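Local coordinates for glycoside hydrolase family protein (Novosphingobium sp. PP1Y, PDB 6Q2F) that probably hydrolyses alpha-L-rhamnosidic bonds, releasing terminal rhamnose from glycosides, as an alpha-L-rhamnosidase, at residues 62-66 / 90-96; 311-315 / 387-391; 820-824 / 845-849; 990-994 / 1006-1011. One frame throughout, in Å; residues are numbered along the deposited sequence.

How the interactions relate
The four contacts follow one another along the chain without touching. Interaction 1 lies at the C-terminal ends of two strands of a (beta/alpha)8 barrel, with the Leu-93 side chain about 13 Å from the bound sodium ion. The ion is held by Asp-503, Ser-504, Glu-583 and Glu-586, just past strands 497-502 and 579-582, and by Glu-644 within strand 642-649. A catalytic pocket is probably near this barrel mouth. Segment 311-315 of interaction 2, and interaction 4, belong to separate antiparallel-sheet regions with matching strand orders; interaction 2 is centred about 34 Å from interaction 1 and 66 Å from interaction 4. Interaction 3, centred about 74 Å from interaction 4, sits in an alpha/beta region.

Interaction 1. Residues 62-66 / 90-96; sequences MNGNI and DANLQTP
Met-62 and Ala-91 form a parallel beta bridge, their CA atoms 5.4 Å apart, and Asn-63 N extends it with a hydrogen bond of 2.9 Å to Ala-91 O, nearly along the C=O axis. Past this point both chains leave the sheet: 62-65 makes a type I' beta turn, while 92-96 runs on as a loop beside the Asn-63 side chain. With CG swung away from its own backbone N (chi1 -165°), Asn-63 lays CB against Leu-93 O and presents OD1 to Thr-95 N at 3.1 Å. The other end of this amide, ND2, donates to a water that also accepts from Asn-92 ND2, the two amide planes standing 86° apart. Strands 56-62 and 85-91 are joined through helix 68-81 as a beta-alpha-beta crossover in a closed barrel of eight parallel strands, the (beta/alpha)8 fold, and the contact lies at their C-terminal ends, where such barrels carry their active sites. Asn-65 ND2 bridges the segments by donating to Pro-96 O at 3.0 Å, from above that carbonyl plane, and to Met-62 O. The latter is gripped from opposite faces, since Asn-65 N donates to it as well; Asn-65 OD1 in turn accepts from Ile-98 N. Selenomethionine Met-62 bends twice, bringing CE to 3.5 Å from Thr-95 OG1 and against Leu-93 CB. That hydroxyl donates to Leu-93 O at 2.8 Å. A second water accepts from Gly-64 N and lies 2.6 Å from Asp-90 OD1, which also accepts from Trp-110 NE1.

Interaction 2. Residues 311-315 / 387-391; sequences LSNVP and GFVMS
Phe-388 meets Val-314 through its CB, 4.3 Å from Val-314 CG2, directly after Gly-387 has ended helix 382-385 in a Schellman motif. At the positive phi of that glycine (87°) a CB would collide with the carbonyl O before it. The Phe-388 ring turns away from 311-315 and stacks edge-to-face with Phe-180, which Val-314 also touches. The Phe-388 carbonyl remains on the near side, where its O lies 4.2 Å from Val-314 CG1. Segment 311-315 is the connection between strand 303-308 of a six-stranded antiparallel sheet and strand 316-325 of a four-stranded one; the strand orders match those of the galactose-binding-like region near the C-terminus, consistent with a related beta-sandwich. Segment 387-391 belongs to the chain that leaves this region for strand 413-414 of another sheet. Its next residue, Val-389, carries most of the contact. Val-389 CG1, set between the backbone N and the carbonyl carbon (chi1 57°), packs 3.5 Å from Val-314 CG2, and the two side chains run alongside each other, antiparallel. The second methyl, Val-389 CG2, lies 3.9 Å from Ser-312 OG and 4.1 Å from Ser-312 CB, with Asn-313 OD1 more distant. Ser-312 OG donates to Val-314 O at 3.1 Å, a bond within its own loop that gives the hydroxyl proton an acceptor. No hydrogen bond crosses between the segments. On the carbonyl side of Val-389, its O is hydrogen-bonded to Thr-384 OG1, and this threonine hydroxyl also pairs with Ser-391 OG, tying the chain back to helix 382-385.

Interaction 3. Residues 820-824 / 845-849; sequences VGKAP and VARLW
Ala-823 and Trp-849 bring their CA atoms to 6.2 Å where the chain leaving strand 818-820 passes the C-terminal end of helix 838-848, and Trp-849, the first residue beyond the helix, still donates its N to Val-845 O. The indole carries the contact. With CG anti to the carbonyl carbon (chi1 -72°), Trp-849 NE1 reaches Gly-821 O at 2.8 Å in a nearly straight bond (161° at the hydrogen). The acceptor lies in the ring plane, whereas the donor is tilted 30° from the plane of the glycine carbonyl. One face of the ring is covered by the chain that follows: Ala-823 CA makes a CH-pi contact 3.6 Å from the centroid of the six-membered ring, Ala-823 CB lies 3.5 Å from Trp-849 CD2, and Pro-824 CD stands over the same face near CZ3 and CH2. Against the opposite face, toward the rim, rests Leu-848 CB, so the indole is sandwiched between the loop and its own helix. A leucine in place of Trp-849 would probably leave Gly-821 O without its indole donor and open a gap beneath Ala-823 and Pro-824. One turn back, Val-845 closes the side of the contact: Val-845 CG2 meets Pro-824 CG end-on at 4.0 Å, and Val-845 CG1 touches Ala-823 CB at 3.9 Å. Farther out, Trp-849 also packs on Leu-794 and Val-862. Strands 818-820 and 860-863, parallel neighbours linked through helix 838-848, form a beta-alpha-beta crossover, as in alpha/beta layered folds.

Interaction 4. Residues 990-994 / 1006-1011; sequences GAWQV and IELARL
Trp-992 and Leu-1008 exchange two backbone hydrogen bonds, each 3.0 Å between N of one and O of the other, and Val-994 with Ile-1006 forms the next hydrogen-bonded pair of this antiparallel hairpin. Between them Gln-993 and Glu-1007 are a non-hydrogen-bonded pair whose side chains run together on the face opposite Trp-992. On the Trp-992 face, Val-994 CG2 packs 3.7 Å from Leu-1008 CD1, and Val-994 CB meets Ile-1006 CG1 at 3.8 Å. With CG beside its own backbone N (chi1 -66°), the Trp-992 indole extends beyond the pairing to Leu-1011, whose CG makes a CH-pi contact over the five-membered ring, 4.0 Å from its centroid. Arg-1033 adds a cation-pi contact. An alanine at Trp-992 would probably strip Leu-1011 of this aromatic surface and leave Arg-1033 without that partner. A water accepting from Leu-1011 N and donating to Gly-990 O links the strands just beyond their pairing. Further out, Leu-1132 and Val-1136 of strand 1131-1140 touch both Trp-992 and Leu-1011, wedging the indole between the six-stranded sheet edged by 1005-1008 and the neighbouring four-stranded sheet. Backbone bonds set the strand register, while apolar and aromatic contacts join this face to the second sheet.

Interaction 1. Residues 62-66 / 90-96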
# COMPACT_ATOMS: atom_id res chain seq x y z
N MSE A 62 16.47 -9.00 -14.43
CA MSE A 62 17.47 -8.66 -13.43
C MSE A 62 18.80 -8.19 -14.05
O MSE A 62 19.60 -9.01 -14.48
CB MSE A 62 17.74 -9.86 -12.50
CG MSE A 62 16.56 -10.31 -11.63
SE MSE A 62 15.63 -8.85 -10.75
CE MSE A 62 17.20 -8.22 -9.77
N ASN A 63 19.02 -6.87 -14.10
CA ASN A 63 20.34 -6.31 -14.42
C ASN A 63 20.87 -6.80 -15.77
O ASN A 63 22.02 -7.22 -15.89
CB ASN A 63 21.32 -6.64 -13.28
CG ASN A 63 22.60 -5.80 -13.32
OD1 ASN A 63 23.54 -6.09 -12.58
ND2 ASN A 63 22.63 -4.76 -14.16
N GLY A 64 20.02 -6.76 -16.79
CA GLY A 64 20.46 -7.17 -18.11
C GLY A 64 20.54 -8.67 -18.34
O GLY A 64 20.89 -9.09 -19.45
N ASN A 65 20.25 -9.50 -17.33
CA ASN A 65 20.26 -10.96 -17.50
C ASN A 65 19.00 -11.39 -18.25
O ASN A 65 17.99 -11.78 -17.66
CB ASN A 65 20.36 -11.64 -16.14
CG ASN A 65 21.77 -11.61 -15.58
OD1 ASN A 65 22.67 -12.17 -16.17
ND2 ASN A 65 21.95 -10.96 -14.44
N ILE A 66 19.08 -11.34 -19.58
CA ILE A 66 17.90 -11.45 -20.45
C ILE A 66 18.29 -12.20 -21.71
O ILE A 66 19.30 -11.88 -22.34
CB ILE A 66 17.37 -10.06 -20.86
CG1 ILE A 66 17.11 -9.16 -19.65
CG2 ILE A 66 16.14 -10.20 -21.74
CD1 ILE A 66 17.33 -7.66 -19.98
N ASP A 90 12.40 -3.69 -15.99
CA ASP A 90 13.85 -3.75 -16.21
C ASP A 90 14.49 -3.18 -14.95
O ASP A 90 14.54 -1.97 -14.77
CB ASP A 90 14.27 -2.99 -17.46
CG ASP A 90 15.73 -3.25 -17.82
OD1 ASP A 90 16.02 -4.40 -18.25
OD2 ASP A 90 16.58 -2.35 -17.65
N ALA A 91 14.99 -4.06 -14.08
CA ALA A 91 15.43 -3.69 -12.74
C ALA A 91 16.95 -3.66 -12.67
O ALA A 91 17.60 -4.71 -12.82
CB ALA A 91 14.88 -4.66 -11.69
N ASN A 92 17.52 -2.48 -12.42
CA ASN A 92 18.97 -2.29 -12.41
C ASN A 92 19.53 -2.49 -11.00
O ASN A 92 20.12 -1.60 -10.40
CB ASN A 92 19.33 -0.91 -12.95
CG ASN A 92 20.83 -0.74 -13.19
OD1 ASN A 92 21.51 0.01 -12.49
ND2 ASN A 92 21.34 -1.44 -14.19
N LEU A 93 19.29 -3.68 -10.45
CA LEU A 93 19.84 -4.08 -9.17
C LEU A 93 21.03 -5.00 -9.42
O LEU A 93 20.94 -5.92 -10.24
CB LEU A 93 18.79 -4.80 -8.32
CG LEU A 93 17.55 -4.00 -7.93
CD1 LEU A 93 16.75 -4.76 -6.90
CD2 LEU A 93 17.96 -2.65 -7.35
N GLN A 94 22.13 -4.74 -8.72
CA GLN A 94 23.36 -5.49 -8.93
C GLN A 94 23.13 -7.00 -8.82
O GLN A 94 22.72 -7.50 -7.76
CB GLN A 94 24.42 -5.03 -7.93
CG GLN A 94 25.75 -5.74 -8.12
CD GLN A 94 26.92 -4.94 -7.59
OE1 GLN A 94 27.94 -4.80 -8.26
NE2 GLN A 94 26.78 -4.41 -6.37
N THR A 95 23.37 -7.71 -9.91
CA THR A 95 23.09 -9.14 -10.04
C THR A 95 24.23 -9.77 -10.82
O THR A 95 24.65 -9.22 -11.84
CB THR A 95 21.77 -9.42 -10.78
OG1 THR A 95 20.69 -8.71 -10.16
CG2 THR A 95 21.46 -10.91 -10.74
N PRO A 96 24.74 -10.93 -10.39
CA PRO A 96 25.83 -11.56 -11.15
C PRO A 96 25.40 -11.83 -12.58
O PRO A 96 24.24 -12.10 -12.87
CB PRO A 96 26.10 -12.86 -10.38
CG PRO A 96 25.55 -12.60 -8.99
CD PRO A 96 24.36 -11.72 -9.21
O HOH W 1 20.97 -3.36 -16.04
O HOH W 2 17.54 -5.84 -16.68

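Interaction 2. Residues 311-315 / 387-391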
# COMPACT_ATOMS: atom_id res chain seq x y z
N LEU A 311 12.59 15.59 15.00
CA LEU A 311 13.63 15.97 14.05
C LEU A 311 13.48 15.16 12.77
O LEU A 311 12.90 14.07 12.76
CB LEU A 311 15.01 15.75 14.65
CG LEU A 311 15.25 16.61 15.90
CD1 LEU A 311 16.63 16.34 16.49
CD2 LEU A 311 15.06 18.10 15.57
N SER A 312 13.96 15.69 11.68
CA SER A 312 13.83 15.05 10.40
C SER A 312 14.85 15.57 9.45
O SER A 312 15.74 16.27 9.83
CB SER A 312 12.45 15.32 9.84
OG SER A 312 12.32 16.63 9.37
N ASN A 313 14.67 15.23 8.20
CA ASN A 313 15.53 15.66 7.13
C ASN A 313 15.40 17.13 6.81
O ASN A 313 16.14 17.64 6.04
CB ASN A 313 15.39 14.79 5.89
CG ASN A 313 14.11 15.03 5.15
OD1 ASN A 313 13.07 15.08 5.74
ND2 ASN A 313 14.19 15.18 3.85
N VAL A 314 14.44 17.81 7.40
CA VAL A 314 14.29 19.24 7.21
C VAL A 314 14.21 19.88 8.56
O VAL A 314 13.96 19.21 9.51
CB VAL A 314 13.10 19.62 6.35
CG1 VAL A 314 13.28 19.09 4.96
CG2 VAL A 314 11.82 19.14 7.00
N PRO A 315 14.44 21.17 8.66
CA PRO A 315 14.43 21.80 9.99
C PRO A 315 13.09 21.62 10.68
O PRO A 315 12.07 21.30 10.06
CB PRO A 315 14.71 23.28 9.69
CG PRO A 315 15.42 23.26 8.38
CD PRO A 315 14.85 22.12 7.62
N GLY A 387 4.25 20.96 4.05
CA GLY A 387 4.48 19.84 3.18
C GLY A 387 5.93 19.52 2.89
O GLY A 387 6.20 18.72 1.99
N PHE A 388 6.88 20.11 3.61
CA PHE A 388 8.27 19.73 3.42
C PHE A 388 8.58 18.38 4.06
O PHE A 388 9.56 17.74 3.67
CB PHE A 388 9.20 20.79 4.00
CG PHE A 388 9.24 22.07 3.21
CD1 PHE A 388 9.87 22.12 1.98
CD2 PHE A 388 8.65 23.21 3.71
CE1 PHE A 388 9.90 23.28 1.25
CE2 PHE A 388 8.68 24.39 2.98
CZ PHE A 388 9.31 24.42 1.76
N VAL A 389 7.76 17.94 5.02
CA VAL A 389 7.94 16.65 5.67
C VAL A 389 6.58 16.24 6.23
O VAL A 389 5.80 17.09 6.66
CB VAL A 389 9.01 16.71 6.79
CG1 VAL A 389 8.65 17.79 7.82
CG2 VAL A 389 9.15 15.34 7.46
N MSE A 390 6.31 14.94 6.22
CA MSE A 390 4.99 14.44 6.56
C MSE A 390 4.72 14.41 8.06
O MSE A 390 5.63 14.20 8.85
CB MSE A 390 4.78 13.04 5.97
CG MSE A 390 4.60 13.04 4.46
SE MSE A 390 3.14 14.20 3.92
CE MSE A 390 4.15 15.83 3.46
N SER A 391 3.47 14.64 8.44
CA SER A 391 3.00 14.28 9.77
C SER A 391 1.93 13.22 9.58
O SER A 391 1.22 13.21 8.57
CB SER A 391 2.46 15.49 10.55
OG SER A 391 3.48 16.47 10.72

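Interaction 3. Residues 820-824 / 845-849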
# COMPACT_ATOMS: atom_id res chain seq x y z
N VAL A 820 -24.62 7.48 10.72
CA VAL A 820 -24.24 7.05 12.06
C VAL A 820 -22.93 7.74 12.41
O VAL A 820 -21.91 7.53 11.74
CB VAL A 820 -24.08 5.53 12.14
CG1 VAL A 820 -23.66 5.10 13.55
CG2 VAL A 820 -25.37 4.86 11.69
N GLY A 821 -22.96 8.55 13.46
CA GLY A 821 -21.76 9.22 13.90
C GLY A 821 -22.09 10.41 14.76
O GLY A 821 -23.22 10.91 14.79
N LYS A 822 -21.07 10.89 15.46
CA LYS A 822 -21.23 12.05 16.31
C LYS A 822 -20.86 13.32 15.54
O LYS A 822 -20.13 13.29 14.54
CB LYS A 822 -20.38 11.90 17.58
CG LYS A 822 -21.00 10.88 18.54
CD LYS A 822 -20.13 10.58 19.75
CE LYS A 822 -20.84 9.58 20.66
NZ LYS A 822 -19.96 9.05 21.74
N ALA A 823 -21.41 14.43 16.01
CA ALA A 823 -21.26 15.70 15.32
C ALA A 823 -19.78 16.07 15.20
O ALA A 823 -19.03 15.94 16.17
CB ALA A 823 -22.02 16.80 16.06
N PRO A 824 -19.33 16.55 14.04
CA PRO A 824 -17.97 17.08 13.94
C PRO A 824 -17.81 18.30 14.83
O PRO A 824 -18.79 18.96 15.19
CB PRO A 824 -17.84 17.44 12.47
CG PRO A 824 -19.23 17.81 12.09
CD PRO A 824 -20.11 16.82 12.82
N VAL A 845 -24.77 21.49 11.47
CA VAL A 845 -24.48 20.62 12.61
C VAL A 845 -25.67 20.58 13.55
O VAL A 845 -26.10 19.51 13.99
CB VAL A 845 -23.19 21.05 13.32
CG1 VAL A 845 -23.06 20.31 14.65
CG2 VAL A 845 -21.97 20.75 12.45
N ALA A 846 -26.26 21.75 13.85
CA ALA A 846 -27.41 21.76 14.75
C ALA A 846 -28.58 20.98 14.16
O ALA A 846 -29.33 20.34 14.91
CB ALA A 846 -27.84 23.21 15.08
N ARG A 847 -28.75 20.98 12.84
CA ARG A 847 -29.88 20.26 12.25
C ARG A 847 -29.67 18.75 12.29
O ARG A 847 -30.59 18.00 12.64
CB ARG A 847 -30.12 20.72 10.81
CG ARG A 847 -31.55 20.38 10.34
CD ARG A 847 -31.78 20.61 8.85
NE ARG A 847 -33.04 20.00 8.45
CZ ARG A 847 -33.59 20.10 7.24
NH1 ARG A 847 -32.99 20.78 6.29
NH2 ARG A 847 -34.75 19.51 6.99
N LEU A 848 -28.47 18.28 11.94
CA LEU A 848 -28.25 16.84 11.93
C LEU A 848 -28.07 16.28 13.33
O LEU A 848 -28.33 15.09 13.54
CB LEU A 848 -27.04 16.46 11.07
CG LEU A 848 -26.98 16.80 9.60
CD1 LEU A 848 -26.08 15.85 8.83
CD2 LEU A 848 -28.36 16.87 9.00
N TRP A 849 -27.61 17.10 14.27
CA TRP A 849 -27.34 16.65 15.64
C TRP A 849 -28.07 17.56 16.62
O TRP A 849 -27.45 18.32 17.37
CB TRP A 849 -25.83 16.64 15.91
CG TRP A 849 -25.14 15.52 15.18
CD1 TRP A 849 -25.05 14.23 15.59
CD2 TRP A 849 -24.47 15.60 13.92
NE1 TRP A 849 -24.36 13.50 14.66
CE2 TRP A 849 -24.00 14.31 13.62
CE3 TRP A 849 -24.22 16.64 13.02
CZ2 TRP A 849 -23.28 14.03 12.46
CZ3 TRP A 849 -23.52 16.35 11.85
CH2 TRP A 849 -23.06 15.06 11.59

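Interaction 4. Residues 990-994 / 1006-1011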
# COMPACT_ATOMS: atom_id res chain seq x y z
N GLY A 990 3.75 -50.72 4.14
CA GLY A 990 4.50 -51.61 3.31
C GLY A 990 5.49 -50.88 2.44
O GLY A 990 5.82 -49.75 2.70
N ALA A 991 5.95 -51.57 1.41
CA ALA A 991 7.02 -51.07 0.55
C ALA A 991 6.51 -50.12 -0.53
O ALA A 991 5.44 -50.32 -1.11
CB ALA A 991 7.75 -52.24 -0.11
N TRP A 992 7.30 -49.09 -0.81
CA TRP A 992 7.05 -48.19 -1.93
C TRP A 992 8.29 -48.08 -2.80
O TRP A 992 9.41 -48.07 -2.29
CB TRP A 992 6.65 -46.79 -1.45
CG TRP A 992 5.37 -46.69 -0.73
CD1 TRP A 992 5.09 -47.14 0.53
CD2 TRP A 992 4.18 -46.04 -1.20
NE1 TRP A 992 3.78 -46.84 0.86
CE2 TRP A 992 3.21 -46.16 -0.18
CE3 TRP A 992 3.84 -45.39 -2.38
CZ2 TRP A 992 1.94 -45.63 -0.31
CZ3 TRP A 992 2.58 -44.88 -2.51
CH2 TRP A 992 1.63 -45.00 -1.49
N GLN A 993 8.07 -47.99 -4.11
CA GLN A 993 9.12 -47.58 -5.02
C GLN A 993 9.15 -46.07 -5.08
O GLN A 993 8.10 -45.42 -5.13
CB GLN A 993 8.87 -48.14 -6.43
CG GLN A 993 8.52 -49.63 -6.45
CD GLN A 993 9.42 -50.44 -5.55
OE1 GLN A 993 10.65 -50.35 -5.64
NE2 GLN A 993 8.83 -51.23 -4.67
N VAL A 994 10.35 -45.50 -5.04
CA VAL A 994 10.55 -44.07 -5.17
C VAL A 994 11.55 -43.80 -6.28
O VAL A 994 12.66 -44.33 -6.25
CB VAL A 994 11.05 -43.44 -3.86
CG1 VAL A 994 10.97 -41.92 -3.97
CG2 VAL A 994 10.23 -43.94 -2.69
N ILE A 1006 15.04 -45.69 -5.27
CA ILE A 1006 15.27 -46.48 -4.07
C ILE A 1006 14.02 -47.31 -3.82
O ILE A 1006 12.99 -47.12 -4.47
CB ILE A 1006 15.59 -45.62 -2.83
CG1 ILE A 1006 14.38 -44.76 -2.45
CG2 ILE A 1006 16.83 -44.78 -3.06
CD1 ILE A 1006 14.60 -43.89 -1.25
N GLU A 1007 14.13 -48.23 -2.88
CA GLU A 1007 13.00 -48.92 -2.29
C GLU A 1007 12.93 -48.54 -0.82
O GLU A 1007 13.95 -48.58 -0.12
CB GLU A 1007 13.10 -50.44 -2.45
CG GLU A 1007 11.88 -51.20 -1.91
CD GLU A 1007 11.97 -52.70 -2.12
OE1 GLU A 1007 12.99 -53.19 -2.66
OE2 GLU A 1007 11.00 -53.39 -1.76
N LEU A 1008 11.76 -48.14 -0.37
CA LEU A 1008 11.52 -47.86 1.03
C LEU A 1008 10.71 -49.02 1.60
O LEU A 1008 9.61 -49.30 1.13
CB LEU A 1008 10.77 -46.54 1.22
CG LEU A 1008 11.57 -45.27 0.94
CD1 LEU A 1008 10.67 -44.05 1.02
CD2 LEU A 1008 12.72 -45.14 1.91
N ALA A 1009 11.29 -49.71 2.59
CA ALA A 1009 10.50 -50.69 3.32
C ALA A 1009 9.32 -50.03 4.00
O ALA A 1009 8.28 -50.67 4.22
CB ALA A 1009 11.37 -51.39 4.37
N ARG A 1010 9.43 -48.74 4.27
CA ARG A 1010 8.44 -47.99 5.02
C ARG A 1010 8.51 -46.54 4.58
O ARG A 1010 9.60 -46.00 4.38
CB ARG A 1010 8.74 -48.11 6.52
CG ARG A 1010 7.57 -47.93 7.44
CD ARG A 1010 7.62 -48.96 8.59
NE ARG A 1010 8.24 -50.22 8.17
CZ ARG A 1010 7.62 -51.23 7.54
NH1 ARG A 1010 6.30 -51.16 7.27
NH2 ARG A 1010 8.28 -52.34 7.22
N LEU A 1011 7.34 -45.91 4.44
CA LEU A 1011 7.32 -44.47 4.19
C LEU A 1011 8.09 -43.78 5.30
O LEU A 1011 7.87 -44.06 6.48
CB LEU A 1011 5.88 -43.96 4.13
CG LEU A 1011 5.07 -44.03 2.84
CD1 LEU A 1011 3.65 -43.53 3.02
CD2 LEU A 1011 5.78 -43.29 1.71
O HOH W 3 4.72 -47.43 4.48